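Local coordinates for particle-associated lyase (Acinetobacter bacteriophage AP22, PDB 4Y9V), which probably cleaves the capsular polysaccharide of Acinetobacter baumannii as a trimeric lyase of the phage tailspike, at residues 338-343 against 358-363. Numbering follows the deposited sequence. Where two conformers were deposited one is given.
Sequences GNVERT and GDNEYS. With EDO (1,2-ethanediol), chain D.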
loop_
_atom_site.group_PDB
_atom_site.type_symbol
_atom_site.label_atom_id
_atom_site.label_comp_id
_atom_site.label_asym_id
_atom_site.label_seq_id
_atom_site.Cartn_x
_atom_site.Cartn_y
_atom_site.Cartn_z
ATOM N N GLY A 338 -2.024 -15.652 -18.529
ATOM C CA GLY A 338 -2.152 -14.683 -19.601
ATOM C C GLY A 338 -3.546 -14.166 -19.905
ATOM O O GLY A 338 -3.677 -13.301 -20.765
ATOM N N ASN A 339 -4.578 -14.640 -19.208
ATOM C CA ASN A 339 -5.886 -14.013 -19.270
ATOM C C ASN A 339 -6.186 -13.139 -18.053
ATOM O O ASN A 339 -7.364 -12.892 -17.804
ATOM C CB ASN A 339 -6.999 -15.053 -19.443
ATOM C CG ASN A 339 -7.185 -15.841 -18.146
ATOM O OD1 ASN A 339 -6.224 -16.066 -17.428
ATOM N ND2 ASN A 339 -8.410 -16.287 -17.912
ATOM N N VAL A 340 -5.147 -12.677 -17.343
ATOM C CA VAL A 340 -5.307 -11.902 -16.133
ATOM C C VAL A 340 -4.725 -10.502 -16.325
ATOM O O VAL A 340 -3.547 -10.363 -16.662
ATOM C CB VAL A 340 -4.572 -12.570 -14.954
ATOM C CG1 VAL A 340 -4.731 -11.736 -13.680
ATOM C CG2 VAL A 340 -5.072 -13.990 -14.748
ATOM N N GLU A 341 -5.533 -9.484 -16.044
ATOM C CA GLU A 341 -5.089 -8.087 -16.056
ATOM C C GLU A 341 -5.605 -7.411 -14.794
ATOM O O GLU A 341 -6.457 -7.933 -14.068
ATOM C CB GLU A 341 -5.569 -7.355 -17.315
ATOM C CG GLU A 341 -7.080 -7.254 -17.437
ATOM C CD GLU A 341 -7.578 -6.419 -18.591
ATOM O OE1 GLU A 341 -7.081 -6.593 -19.720
ATOM O OE2 GLU A 341 -8.539 -5.611 -18.368
ATOM N N ARG A 342 -5.154 -6.177 -14.553
ATOM C CA ARG A 342 -5.716 -5.364 -13.464
ATOM C C ARG A 342 -5.661 -6.127 -12.125
ATOM O O ARG A 342 -6.628 -6.079 -11.355
ATOM C CB ARG A 342 -7.112 -4.840 -13.790
ATOM C CG ARG A 342 -7.250 -4.086 -15.114
ATOM C CD ARG A 342 -6.685 -2.688 -15.100
ATOM N NE ARG A 342 -7.221 -2.073 -16.336
ATOM C CZ ARG A 342 -8.060 -1.077 -16.600
ATOM N NH1 ARG A 342 -8.502 -0.346 -15.593
ATOM N NH2 ARG A 342 -8.373 -0.794 -17.848
ATOM N N THR A 343 -4.543 -6.799 -11.844
ATOM C CA THR A 343 -4.428 -7.676 -10.672
ATOM C C THR A 343 -3.123 -7.394 -9.945
ATOM O O THR A 343 -2.083 -7.133 -10.570
ATOM C CB THR A 343 -4.582 -9.133 -11.124
ATOM O OG1 THR A 343 -5.931 -9.303 -11.573
ATOM C CG2 THR A 343 -4.384 -10.133 -10.008
ATOM N N GLY A 358 -0.833 -8.171 -18.367
ATOM C CA GLY A 358 -0.418 -6.782 -18.260
ATOM C C GLY A 358 -1.373 -5.992 -17.381
ATOM O O GLY A 358 -2.427 -6.455 -16.958
ATOM N N ASP A 359 -0.957 -4.735 -17.126
ATOM C CA ASP A 359 -1.601 -3.901 -16.126
ATOM C C ASP A 359 -1.744 -4.619 -14.801
ATOM O O ASP A 359 -2.773 -4.581 -14.131
ATOM C CB ASP A 359 -2.911 -3.303 -16.640
ATOM C CG ASP A 359 -2.673 -2.288 -17.759
ATOM O OD1 ASP A 359 -1.579 -1.683 -17.838
ATOM O OD2 ASP A 359 -3.642 -2.070 -18.493
ATOM N N ASN A 360 -0.639 -5.287 -14.396
ATOM C CA ASN A 360 -0.564 -6.080 -13.181
ATOM C C ASN A 360 0.577 -5.571 -12.310
ATOM O O ASN A 360 1.472 -4.874 -12.791
ATOM C CB ASN A 360 -0.363 -7.559 -13.504
ATOM C CG ASN A 360 -1.565 -8.177 -14.195
ATOM O OD1 ASN A 360 -2.717 -7.844 -13.887
ATOM N ND2 ASN A 360 -1.309 -9.079 -15.138
ATOM N N GLU A 361 0.558 -5.972 -11.036
ATOM C CA GLU A 361 1.564 -5.488 -10.083
ATOM C C GLU A 361 1.887 -6.531 -9.031
ATOM O O GLU A 361 0.998 -7.225 -8.529
ATOM C CB GLU A 361 1.043 -4.206 -9.401
ATOM C CG GLU A 361 1.995 -3.561 -8.398
ATOM C CD GLU A 361 1.583 -2.154 -7.977
ATOM O OE1 GLU A 361 0.363 -1.867 -7.999
ATOM O OE2 GLU A 361 2.472 -1.372 -7.598
ATOM N N TYR A 362 3.168 -6.601 -8.682
ATOM C CA TYR A 362 3.625 -7.143 -7.396
ATOM C C TYR A 362 4.226 -5.964 -6.632
ATOM O O TYR A 362 5.146 -5.311 -7.161
ATOM C CB TYR A 362 4.678 -8.255 -7.510
ATOM C CG TYR A 362 4.140 -9.560 -8.066
ATOM C CD1 TYR A 362 3.965 -9.757 -9.428
ATOM C CD2 TYR A 362 3.791 -10.587 -7.212
ATOM C CE1 TYR A 362 3.468 -10.948 -9.919
ATOM C CE2 TYR A 362 3.297 -11.793 -7.696
ATOM C CZ TYR A 362 3.113 -11.970 -9.065
ATOM O OH TYR A 362 2.617 -13.167 -9.477
ATOM N N SER A 363 3.719 -5.681 -5.443
ATOM C CA SER A 363 4.212 -4.562 -4.640
ATOM C C SER A 363 4.474 -5.028 -3.218
ATOM O O SER A 363 3.713 -5.809 -2.656
ATOM C CB SER A 363 3.223 -3.397 -4.645
ATOM O OG SER A 363 1.920 -3.802 -4.256
HETATM C C1 EDO D . -3.536 -6.521 -20.500
HETATM O O1 EDO D . -3.094 -6.604 -21.790
HETATM C C2 EDO D . -3.958 -5.145 -20.100
HETATM O O2 EDO D . -5.170 -4.797 -20.742
HETATM O O HOH W 1 -5.911 -3.344 -18.206
HETATM O O HOH W 2 -6.020 -2.556 -18.734
#
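N360 lays its carboxamide against the backbone corner formed by V340 to T343, and both ends of the amide are used. ND2 donates to V340 O at 3.0 Å along an almost straight N-H (178°); the acceptor lies in the amide plane, although the donor stands above the carbonyl plane of V340. On the other side OD1 accepts T343 N at 2.9 Å, in its own carbonyl plane. These two bonds fix the rotation of the amide, and ND2 is also held by F355 O. With CG anti to the carbonyl carbon (chi1 -67°), the amide is turned towards 338-343, where the backbone bends sharply at R342. The fold is the right-handed parallel beta-helix of the pectin lyase-like family, and the two segments are equivalent corners of successive coils: R342 and D359 both have left-handed backbone angles, and N360, which follows D359, reaches across to the coil before. Beyond the corner, regular parallel pairing begins with E361 N to T343 O, 2.9 Å. T343 OG1 donates to E341 O and is also hydrogen-bonded to Y288 OH. At the corner itself R342 and D359 run side by side, with guanidinium and carboxylate planes 82° apart. NE and OD2, 4.2 Å apart, make no direct bond; D359 OD1 accepts from E385 N. The guanidinium also forms a salt bridge through NH1 with D366 of the second subunit, which brings this corner into the trimer interface. E341 forms a salt bridge with R316 through OE2, while OE1 is hydrogen-bonded to Y162 OH and accepts a bond from ethanediol O2, 2.8 Å away.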